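Local coordinates for acyl-coenzyme A oxidase 3 (Yarrowia lipolytica, PDB 5YS9), which oxidises acyl-CoA substrates of different chain lengths to (2E)-enoyl-CoA with FAD as cofactor, passing the electrons to O2 to give hydrogen peroxide in peroxisomal fatty acid beta-oxidation, at residues W592-D597 and D613-L618; K508-A513 and L585-T590; E56-E61 and S108-I113; P66-S71 and I89-G94. One frame throughout, in Å; residues are numbered along the deposited sequence.

Contact 1 (W592-D597 and D613-L618); sequences WSIEED and DQVTEL
A buried helix-helix contact joins Ile-594 and Glu-595, near the C-terminal end of helix 579-596, to Val-615 and Thr-616 on helix 609-628. The two helices are separated in sequence by the short helix 598-604 within the C-terminal helical part of the oxidase, and the segments cross at 138°, roughly antiparallel, their axes 9.3 Å apart at the closest point.

The apolar half belongs to Val-615. Its CG1 points across the gap and meets two neighbours at once: CB of Glu-595 at 3.9 Å and CG2 of Ile-594 at 4.1 Å. The side chains of Ile-594 and Val-615 cross at about a right angle. Leu-607 lies against Val-615 too, while Ile-594 also leans on Leu-510 and Trp-514 of helix 507-534.

The polar half is a single hydrogen bond. Glu-595 holds CG anti to its own N (chi1 -176°) and stays extended beyond it, which carries the carboxylate past the valine to the next residue of the facing helix. There OG1 of Thr-616 donates to OE2 of Glu-595 over 2.8 Å, reaching the anti lone pair, on the side away from OE1. That other oxygen forms a salt bridge with Arg-353 of helix 349-385. Gln-548 and Gln-549 of the second subunit pack on Glu-595 and Thr-616, placing this corner at the dimer interface.

With one oxygen bonded to a hydroxyl and the other paired with a guanidinium, the buried carboxylate is fixed in rotation and most likely stays ionised.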
# COMPACT_ATOMS: atom_id res chain seq x y z
N TRP A 592 -4.76 -11.01 -19.28
CA TRP A 592 -4.18 -11.01 -17.96
C TRP A 592 -5.33 -11.01 -16.93
O TRP A 592 -5.34 -11.85 -16.01
CB TRP A 592 -3.19 -9.82 -17.80
CG TRP A 592 -2.77 -9.58 -16.41
CD1 TRP A 592 -1.89 -10.32 -15.68
CD2 TRP A 592 -3.24 -8.55 -15.55
NE1 TRP A 592 -1.78 -9.82 -14.44
CE2 TRP A 592 -2.59 -8.73 -14.31
CE3 TRP A 592 -4.17 -7.51 -15.70
CZ2 TRP A 592 -2.83 -7.89 -13.20
CZ3 TRP A 592 -4.43 -6.68 -14.58
CH2 TRP A 592 -3.75 -6.88 -13.35
N SER A 593 -6.32 -10.13 -17.15
CA SER A 593 -7.50 -10.04 -16.29
C SER A 593 -8.26 -11.34 -16.18
O SER A 593 -8.79 -11.65 -15.11
CB SER A 593 -8.46 -8.99 -16.82
OG SER A 593 -7.86 -7.72 -16.87
N ILE A 594 -8.35 -12.07 -17.28
CA ILE A 594 -8.94 -13.39 -17.31
C ILE A 594 -8.11 -14.36 -16.48
O ILE A 594 -8.64 -15.15 -15.74
CB ILE A 594 -9.06 -13.89 -18.76
CG1 ILE A 594 -10.12 -13.10 -19.50
CG2 ILE A 594 -9.38 -15.38 -18.83
CD1 ILE A 594 -10.12 -13.27 -21.00
N GLU A 595 -6.80 -14.27 -16.62
CA GLU A 595 -5.89 -15.12 -15.89
C GLU A 595 -5.93 -14.90 -14.38
O GLU A 595 -5.82 -15.83 -13.61
CB GLU A 595 -4.49 -14.94 -16.43
CG GLU A 595 -3.47 -15.86 -15.79
CD GLU A 595 -2.09 -15.55 -16.26
OE1 GLU A 595 -1.69 -14.39 -16.17
OE2 GLU A 595 -1.41 -16.47 -16.73
N GLU A 596 -6.05 -13.65 -13.97
CA GLU A 596 -6.16 -13.30 -12.57
C GLU A 596 -7.44 -13.82 -11.95
O GLU A 596 -7.50 -14.08 -10.77
CB GLU A 596 -5.98 -11.81 -12.33
CG GLU A 596 -4.60 -11.27 -12.70
CD GLU A 596 -3.50 -11.72 -11.75
OE1 GLU A 596 -2.86 -12.75 -12.02
OE2 GLU A 596 -3.26 -11.03 -10.75
N ASP A 597 -8.49 -13.95 -12.76
CA ASP A 597 -9.75 -14.43 -12.23
C ASP A 597 -10.24 -15.60 -13.05
O ASP A 597 -11.35 -15.60 -13.55
CB ASP A 597 -10.77 -13.30 -12.26
CG ASP A 597 -11.35 -13.00 -10.89
OD1 ASP A 597 -11.59 -13.94 -10.12
OD2 ASP A 597 -11.57 -11.82 -10.59
N ASP A 613 -4.56 -22.86 -19.41
CA ASP A 613 -3.18 -23.06 -19.89
C ASP A 613 -2.93 -22.18 -21.09
O ASP A 613 -1.91 -21.50 -21.14
CB ASP A 613 -2.87 -24.51 -20.29
CG ASP A 613 -2.90 -25.47 -19.12
OD1 ASP A 613 -3.56 -25.16 -18.11
OD2 ASP A 613 -2.26 -26.54 -19.23
N GLN A 614 -3.86 -22.18 -22.04
CA GLN A 614 -3.71 -21.39 -23.28
C GLN A 614 -3.68 -19.88 -23.00
O GLN A 614 -2.87 -19.16 -23.58
CB GLN A 614 -4.81 -21.72 -24.31
CG GLN A 614 -4.53 -21.21 -25.73
CD GLN A 614 -3.27 -21.84 -26.33
OE1 GLN A 614 -3.13 -23.08 -26.33
NE2 GLN A 614 -2.34 -21.02 -26.81
N VAL A 615 -4.56 -19.43 -22.11
CA VAL A 615 -4.61 -18.06 -21.64
C VAL A 615 -3.26 -17.67 -21.05
O VAL A 615 -2.73 -16.62 -21.42
CB VAL A 615 -5.74 -17.84 -20.61
CG1 VAL A 615 -5.57 -16.53 -19.85
CG2 VAL A 615 -7.09 -17.86 -21.32
N THR A 616 -2.69 -18.53 -20.18
CA THR A 616 -1.34 -18.29 -19.64
C THR A 616 -0.33 -18.08 -20.78
O THR A 616 0.40 -17.08 -20.79
CB THR A 616 -0.91 -19.35 -18.58
OG1 THR A 616 -1.72 -19.18 -17.43
CG2 THR A 616 0.52 -19.18 -18.15
N GLU A 617 -0.37 -18.93 -21.79
CA GLU A 617 0.58 -18.82 -22.88
C GLU A 617 0.39 -17.51 -23.64
O GLU A 617 1.35 -16.88 -24.06
CB GLU A 617 0.46 -20.03 -23.80
CG GLU A 617 1.57 -20.12 -24.83
CD GLU A 617 1.78 -21.53 -25.34
OE1 GLU A 617 1.91 -22.44 -24.49
OE2 GLU A 617 1.81 -21.73 -26.58
N LEU A 618 -0.86 -17.08 -23.78
CA LEU A 618 -1.14 -15.85 -24.53
C LEU A 618 -0.66 -14.60 -23.80
O LEU A 618 -0.03 -13.76 -24.41
CB LEU A 618 -2.62 -15.78 -24.87
CG LEU A 618 -3.00 -16.76 -26.00
CD1 LEU A 618 -4.49 -16.72 -26.29
CD2 LEU A 618 -2.19 -16.49 -27.27

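Contact 2 (K508-A513 and L585-T590); sequences KVLIEA and LANLFT
Within 508-513, Leu-510 is the residue that touches 585-590, joining helix 507-534 to helix 579-596. At the start of the segment, the backbone N of Lys-508 is hydrogen-bonded to OD1 of Asp-506, and Val-509 turns to Leu-499.

Leu-510 is directed toward the second helix. Its CB sits 3.6 Å from CG2 of Thr-590, and its CD1 comes within 3.9 Å of the same methyl, so the single methyl sits against both the root and one branch of the leucine, the two side chains crossing obliquely. With CG2 anti to the backbone N, Thr-590 turns that methyl to the leucine and swings OG1 back over its own helix (chi1 -63°). There OG1 gives a hydrogen bond of 3.0 Å to O of Ala-586, approaching from 40° above the carbonyl plane. The same oxygen also accepts N of Thr-590, at 2.9 Å, so one carbonyl takes both donors and the buried hydroxyl is satisfied without leaving its helix.

One turn earlier on the second helix, OD1 of Asn-587 passes 4.3 Å from CD1 of Leu-510, a loose touch. The amide's real partners are Tyr-567, Tyr-622 and the carbonyl of Lys-505. Further along the first segment, Glu-512 pairs with Arg-502 and Ala-513 packs on Phe-606.

Tyr-567 and Val-563 of helix 547-573 fill in against the Leu-510 and Thr-590 pair, making this a three-helix meeting in the all-helical C-terminal region of an acyl-CoA oxidase.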
# COMPACT_ATOMS: atom_id res chain seq x y z
N LYS A 508 -13.39 -9.70 -30.05
CA LYS A 508 -14.83 -9.96 -29.94
C LYS A 508 -15.16 -11.12 -29.02
O LYS A 508 -16.24 -11.17 -28.42
CB LYS A 508 -15.50 -10.10 -31.31
CG LYS A 508 -15.50 -8.78 -32.08
CD LYS A 508 -16.59 -8.73 -33.13
CE LYS A 508 -16.20 -7.85 -34.31
NZ LYS A 508 -15.39 -8.64 -35.28
N VAL A 509 -14.21 -12.03 -28.89
CA VAL A 509 -14.41 -13.25 -28.12
C VAL A 509 -14.19 -12.94 -26.64
O VAL A 509 -15.05 -13.23 -25.77
CB VAL A 509 -13.46 -14.35 -28.63
CG1 VAL A 509 -13.52 -15.58 -27.75
CG2 VAL A 509 -13.79 -14.67 -30.10
N LEU A 510 -13.04 -12.33 -26.37
CA LEU A 510 -12.66 -11.87 -25.04
C LEU A 510 -13.71 -10.88 -24.48
O LEU A 510 -14.04 -10.92 -23.29
CB LEU A 510 -11.26 -11.25 -25.07
CG LEU A 510 -10.07 -12.03 -25.65
CD1 LEU A 510 -8.83 -11.15 -25.64
CD2 LEU A 510 -9.81 -13.34 -24.92
N ILE A 511 -14.28 -10.02 -25.34
CA ILE A 511 -15.41 -9.18 -24.87
C ILE A 511 -16.61 -10.04 -24.41
O ILE A 511 -17.16 -9.85 -23.30
CB ILE A 511 -15.82 -8.15 -25.92
CG1 ILE A 511 -14.75 -7.04 -25.98
CG2 ILE A 511 -17.19 -7.55 -25.58
CD1 ILE A 511 -14.84 -6.13 -27.19
N GLU A 512 -16.96 -11.02 -25.24
CA GLU A 512 -18.09 -11.88 -24.95
C GLU A 512 -17.85 -12.62 -23.63
O GLU A 512 -18.75 -12.77 -22.81
CB GLU A 512 -18.32 -12.84 -26.12
CG GLU A 512 -19.65 -13.58 -26.09
CD GLU A 512 -19.59 -14.86 -26.91
OE1 GLU A 512 -19.50 -15.96 -26.35
OE2 GLU A 512 -19.59 -14.75 -28.14
N ALA A 513 -16.62 -13.05 -23.43
CA ALA A 513 -16.27 -13.78 -22.22
C ALA A 513 -16.43 -12.94 -20.91
O ALA A 513 -16.82 -13.48 -19.90
CB ALA A 513 -14.85 -14.33 -22.34
N LEU A 585 -1.53 -4.17 -26.44
CA LEU A 585 -1.76 -3.71 -25.06
C LEU A 585 -3.08 -4.22 -24.53
O LEU A 585 -3.11 -4.80 -23.44
CB LEU A 585 -1.79 -2.18 -24.95
CG LEU A 585 -0.56 -1.43 -24.45
CD1 LEU A 585 -0.98 -0.01 -24.06
CD2 LEU A 585 0.11 -2.12 -23.27
N ALA A 586 -4.15 -3.97 -25.31
CA ALA A 586 -5.53 -4.33 -24.91
C ALA A 586 -5.69 -5.83 -24.65
O ALA A 586 -6.25 -6.24 -23.63
CB ALA A 586 -6.53 -3.85 -25.96
N ASN A 587 -5.14 -6.64 -25.54
CA ASN A 587 -5.17 -8.10 -25.36
C ASN A 587 -4.47 -8.55 -24.13
O ASN A 587 -4.97 -9.45 -23.46
CB ASN A 587 -4.60 -8.84 -26.57
CG ASN A 587 -5.56 -8.86 -27.75
OD1 ASN A 587 -6.58 -8.15 -27.77
ND2 ASN A 587 -5.26 -9.70 -28.71
N LEU A 588 -3.33 -7.91 -23.82
CA LEU A 588 -2.58 -8.23 -22.58
C LEU A 588 -3.43 -7.87 -21.39
O LEU A 588 -3.66 -8.71 -20.52
CB LEU A 588 -1.23 -7.50 -22.54
CG LEU A 588 -0.31 -7.77 -21.34
CD1 LEU A 588 -0.09 -9.27 -21.01
CD2 LEU A 588 1.02 -7.07 -21.57
N PHE A 589 -3.98 -6.66 -21.38
CA PHE A 589 -4.89 -6.29 -20.31
C PHE A 589 -5.95 -7.37 -20.11
O PHE A 589 -6.11 -7.92 -19.00
CB PHE A 589 -5.53 -4.92 -20.56
CG PHE A 589 -6.52 -4.53 -19.52
CD1 PHE A 589 -6.12 -4.34 -18.20
CD2 PHE A 589 -7.88 -4.40 -19.83
CE1 PHE A 589 -7.06 -4.03 -17.20
CE2 PHE A 589 -8.81 -4.06 -18.85
CZ PHE A 589 -8.40 -3.87 -17.54
N THR A 590 -6.62 -7.71 -21.19
CA THR A 590 -7.83 -8.45 -21.12
C THR A 590 -7.55 -9.92 -20.76
O THR A 590 -8.26 -10.52 -19.93
CB THR A 590 -8.64 -8.31 -22.43
OG1 THR A 590 -9.04 -6.94 -22.63
CG2 THR A 590 -9.88 -9.18 -22.40

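Contact 3 (E56-E61 and S108-I113); sequences ERLMTE and SQLHGI
Helix 49-63 packs on the end of helix 101-111 in the helical N-terminal region that acyl-CoA oxidases share with the acyl-CoA dehydrogenases. The contact between the two segments is wholly apolar and is carried by a single side chain, Leu-110, set against two consecutive residues of the other helix.

The apolar touches divide between the two leucine branches. CD1 of Leu-110 goes to Leu-58, lying 3.5 Å from its CB and 3.9 Å from its CD1. CD2 turns to the next residue, Met-59. Leu-110 crosses both partners at about a right angle, so the branched end straddles the neighbouring pair rather than running alongside either. Phe-315 of helix 300-330 also packs on Leu-110, and Phe-643 of helix 641-644 rests on Met-59; all three residues of the contact are buried.

Charged groups lie to one side of this apolar patch. Arg-57 forms a salt bridge with Glu-103, and Glu-61 one with Arg-107, so polar pairs join helices 49-63 and 101-111 beside it. Between Arg-57 NH1 and Glu-61 OE2, one turn apart, there is a long salt bridge of 3.6 Å.

The methionine chain bends at its last torsion (chi3 117°), and what it offers Leu-110 is its middle: CG of Met-59 is 3.9 Å from CD2 of Leu-110, and SD of Met-59 is 4.1 Å from that same methyl.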
# COMPACT_ATOMS: atom_id res chain seq x y z
N GLU A 56 0.35 20.04 -23.66
CA GLU A 56 1.74 20.41 -23.74
C GLU A 56 1.94 21.82 -23.23
O GLU A 56 2.90 22.10 -22.55
CB GLU A 56 2.24 20.27 -25.16
CG GLU A 56 2.77 18.89 -25.45
CD GLU A 56 2.88 18.59 -26.92
OE1 GLU A 56 2.67 19.51 -27.73
OE2 GLU A 56 3.18 17.43 -27.26
N ARG A 57 1.02 22.69 -23.57
CA ARG A 57 1.07 24.07 -23.15
C ARG A 57 0.96 24.18 -21.64
O ARG A 57 1.73 24.88 -21.02
CB ARG A 57 -0.13 24.78 -23.75
CG ARG A 57 0.18 26.08 -24.46
CD ARG A 57 -0.86 27.14 -24.14
NE ARG A 57 -2.23 26.63 -24.15
CZ ARG A 57 -3.14 26.91 -23.23
NH1 ARG A 57 -2.84 27.70 -22.21
NH2 ARG A 57 -4.35 26.39 -23.33
N LEU A 58 -0.02 23.49 -21.08
CA LEU A 58 -0.24 23.51 -19.65
C LEU A 58 0.91 22.92 -18.85
O LEU A 58 1.28 23.46 -17.83
CB LEU A 58 -1.52 22.76 -19.33
CG LEU A 58 -2.84 23.37 -19.79
CD1 LEU A 58 -3.99 22.45 -19.47
CD2 LEU A 58 -3.05 24.73 -19.16
N MET A 59 1.46 21.81 -19.32
CA MET A 59 2.54 21.15 -18.61
C MET A 59 3.77 22.02 -18.54
O MET A 59 4.41 22.13 -17.52
CB MET A 59 2.88 19.83 -19.29
CG MET A 59 2.09 18.64 -18.77
SD MET A 59 2.16 17.19 -19.82
CE MET A 59 2.96 16.06 -18.72
N THR A 60 4.10 22.65 -19.66
CA THR A 60 5.23 23.57 -19.72
C THR A 60 5.04 24.83 -18.87
O THR A 60 5.99 25.34 -18.32
CB THR A 60 5.81 23.79 -21.14
OG1 THR A 60 5.96 25.18 -21.41
CG2 THR A 60 4.97 23.18 -22.19
N GLU A 61 3.82 25.32 -18.77
CA GLU A 61 3.50 26.44 -17.90
C GLU A 61 3.72 26.12 -16.43
O GLU A 61 4.15 26.96 -15.67
CB GLU A 61 2.07 26.90 -18.12
CG GLU A 61 1.92 27.94 -19.21
CD GLU A 61 0.52 28.03 -19.75
OE1 GLU A 61 -0.40 27.49 -19.13
OE2 GLU A 61 0.34 28.65 -20.79
N SER A 108 -5.16 21.77 -13.09
CA SER A 108 -5.13 21.25 -11.75
C SER A 108 -4.89 19.71 -11.68
O SER A 108 -4.34 19.23 -10.71
CB SER A 108 -6.33 21.74 -10.93
OG SER A 108 -7.44 20.92 -11.12
N GLN A 109 -5.19 18.97 -12.73
CA GLN A 109 -4.96 17.51 -12.73
C GLN A 109 -3.50 17.17 -13.12
O GLN A 109 -2.86 16.27 -12.57
CB GLN A 109 -5.87 16.83 -13.77
CG GLN A 109 -7.34 16.64 -13.44
CD GLN A 109 -8.08 15.92 -14.59
OE1 GLN A 109 -8.10 16.42 -15.75
NE2 GLN A 109 -8.65 14.76 -14.30
N LEU A 110 -3.01 17.87 -14.12
CA LEU A 110 -1.61 17.80 -14.48
C LEU A 110 -0.68 18.12 -13.28
O LEU A 110 0.33 17.47 -13.08
CB LEU A 110 -1.30 18.72 -15.66
CG LEU A 110 -1.99 18.34 -16.99
CD1 LEU A 110 -1.94 19.53 -17.92
CD2 LEU A 110 -1.33 17.12 -17.62
N HIS A 111 -1.05 19.14 -12.51
CA HIS A 111 -0.26 19.59 -11.38
C HIS A 111 -0.30 18.56 -10.27
O HIS A 111 0.64 18.51 -9.47
CB HIS A 111 -0.83 20.92 -10.86
CG HIS A 111 0.02 21.58 -9.82
ND1 HIS A 111 -0.51 22.27 -8.75
CD2 HIS A 111 1.37 21.66 -9.68
CE1 HIS A 111 0.47 22.77 -8.02
NE2 HIS A 111 1.62 22.40 -8.56
N GLY A 112 -1.41 17.80 -10.21
CA GLY A 112 -1.61 16.71 -9.27
C GLY A 112 -0.73 15.50 -9.52
O GLY A 112 -0.62 14.64 -8.67
N ILE A 113 -0.10 15.43 -10.68
CA ILE A 113 0.92 14.42 -10.95
C ILE A 113 2.14 14.54 -10.01
O ILE A 113 2.74 13.55 -9.65
CB ILE A 113 1.40 14.49 -12.40
CG1 ILE A 113 0.21 14.30 -13.35
CG2 ILE A 113 2.46 13.41 -12.70
CD1 ILE A 113 0.49 14.62 -14.82

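Contact 4 (P66-S71 and I89-G94); sequences PVLNVS and IAALSG
Leu-68 and Leu-92 both hold CG anti to their carbonyl carbon (chi1 -57° and -69°), and those torsions bring their ends together across the gap between the loop 66-71 and the last turns of helix 78-92. CD1 of Leu-68 meets CD2 of Leu-92 at 3.8 Å, the two side chains slanting past each other. The bond from the backbone of Leu-68 already aims at the helix, whereas Leu-92 gets there by the end of its side chain.

Beside this pair the valine takes the next position. CG1 of Val-67 lies 3.5 Å from CB of Ala-91, a close methyl-to-methyl touch at the partly exposed edge of the contact. Leu-68 brings its second branch to the same alanine more loosely, with CD2 of Leu-68 4.5 Å from CB of Ala-91. Ala-91 thus meets two consecutive loop residues, while the other branch of Leu-68 goes to the buried Leu-92.

Residues 66-68 have helical backbone angles but lack the regular helix bonds, so this piece is a turn laid against a helix. Leu-62 of helix 49-63 packs on both Leu-68 and Leu-92, and Thr-118 of helix 116-136 also touches Leu-92. On another side of the helix, Phe-684 of the second subunit packs on Ile-89, Ala-90 and Ser-93.

No hydrogen bond or ion pair crosses between the two segments: the touches between them are methyl to methyl, so the fit here probably depends on shape and on exclusion of water.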
# COMPACT_ATOMS: atom_id res chain seq x y z
N PRO A 66 8.76 28.94 -11.21
CA PRO A 66 9.75 28.77 -10.15
C PRO A 66 9.16 28.48 -8.78
O PRO A 66 9.71 27.68 -8.06
CB PRO A 66 10.48 30.11 -10.16
CG PRO A 66 10.26 30.65 -11.51
CD PRO A 66 8.85 30.27 -11.81
N VAL A 67 8.07 29.13 -8.43
CA VAL A 67 7.43 28.88 -7.16
C VAL A 67 6.86 27.46 -7.06
O VAL A 67 6.87 26.86 -6.01
CB VAL A 67 6.48 30.02 -6.74
CG1 VAL A 67 5.90 30.71 -7.95
CG2 VAL A 67 5.41 29.56 -5.78
N LEU A 68 6.36 26.94 -8.16
CA LEU A 68 5.85 25.57 -8.24
C LEU A 68 6.84 24.41 -8.10
O LEU A 68 6.43 23.32 -7.80
CB LEU A 68 5.00 25.38 -9.49
CG LEU A 68 3.82 26.32 -9.62
CD1 LEU A 68 2.92 25.89 -10.75
CD2 LEU A 68 3.05 26.44 -8.33
N ASN A 69 8.12 24.67 -8.23
CA ASN A 69 9.09 23.61 -8.40
C ASN A 69 9.00 22.57 -7.28
O ASN A 69 9.04 22.89 -6.11
CB ASN A 69 10.45 24.28 -8.41
CG ASN A 69 11.59 23.31 -8.55
OD1 ASN A 69 11.82 22.77 -9.59
ND2 ASN A 69 12.32 23.13 -7.48
N VAL A 70 8.93 21.31 -7.67
CA VAL A 70 8.71 20.22 -6.75
C VAL A 70 10.00 19.53 -6.39
O VAL A 70 10.02 18.74 -5.47
CB VAL A 70 7.66 19.22 -7.28
CG1 VAL A 70 6.30 19.91 -7.31
CG2 VAL A 70 8.04 18.67 -8.65
N SER A 71 11.08 19.87 -7.07
CA SER A 71 12.36 19.15 -6.89
C SER A 71 12.78 18.86 -5.40
O SER A 71 13.29 17.79 -5.10
CB SER A 71 13.46 19.88 -7.64
OG SER A 71 14.68 19.60 -6.99
N ILE A 89 -0.46 28.67 -4.45
CA ILE A 89 -1.80 29.11 -4.80
C ILE A 89 -1.80 30.52 -5.42
O ILE A 89 -2.52 30.78 -6.36
CB ILE A 89 -2.75 28.98 -3.59
CG1 ILE A 89 -3.17 27.53 -3.41
CG2 ILE A 89 -4.01 29.82 -3.75
CD1 ILE A 89 -3.60 27.17 -2.01
N ALA A 90 -0.98 31.40 -4.88
CA ALA A 90 -0.85 32.76 -5.37
C ALA A 90 -0.33 32.78 -6.82
O ALA A 90 -0.86 33.53 -7.65
CB ALA A 90 0.06 33.56 -4.46
N ALA A 91 0.68 31.95 -7.10
CA ALA A 91 1.17 31.74 -8.47
C ALA A 91 0.10 31.17 -9.37
O ALA A 91 -0.16 31.74 -10.39
CB ALA A 91 2.40 30.85 -8.49
N LEU A 92 -0.53 30.05 -9.02
CA LEU A 92 -1.58 29.46 -9.91
C LEU A 92 -2.71 30.45 -10.20
O LEU A 92 -3.32 30.43 -11.29
CB LEU A 92 -2.19 28.22 -9.26
CG LEU A 92 -1.22 27.01 -9.17
CD1 LEU A 92 -1.74 25.87 -8.30
CD2 LEU A 92 -0.86 26.51 -10.56
N SER A 93 -2.98 31.29 -9.21
CA SER A 93 -3.98 32.33 -9.28
C SER A 93 -3.87 33.28 -10.46
O SER A 93 -4.88 33.82 -10.89
CB SER A 93 -4.09 33.08 -7.96
OG SER A 93 -3.86 34.43 -8.13
N GLY A 94 -2.68 33.45 -11.00
CA GLY A 94 -2.48 34.19 -12.24
C GLY A 94 -3.19 33.64 -13.48
O GLY A 94 -3.46 34.38 -14.40

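How the contacts relate
Along the chain, contact 4 is nested inside the loop that contact 3 closes; both belong to the N-terminal helical region. Contacts 2 and 1 follow in series in the C-terminal one. The contacts form two neighbouring pairs, each with centres 11 Å apart. Contacts 1 and 2 share helix 579-596 and meet where CD1 of Ile-594 packs on CD2 of Leu-510 at 3.9 Å; contacts 3 and 4 meet through CE1 of His-111 and CD1 of Leu-92, 3.8 Å apart. Between the pairs, centres lie 32 to 46 Å apart. Contacts 1 and 4, on opposite sides of the chain's centre, both touch the second subunit, so the dimer reaches each helical region.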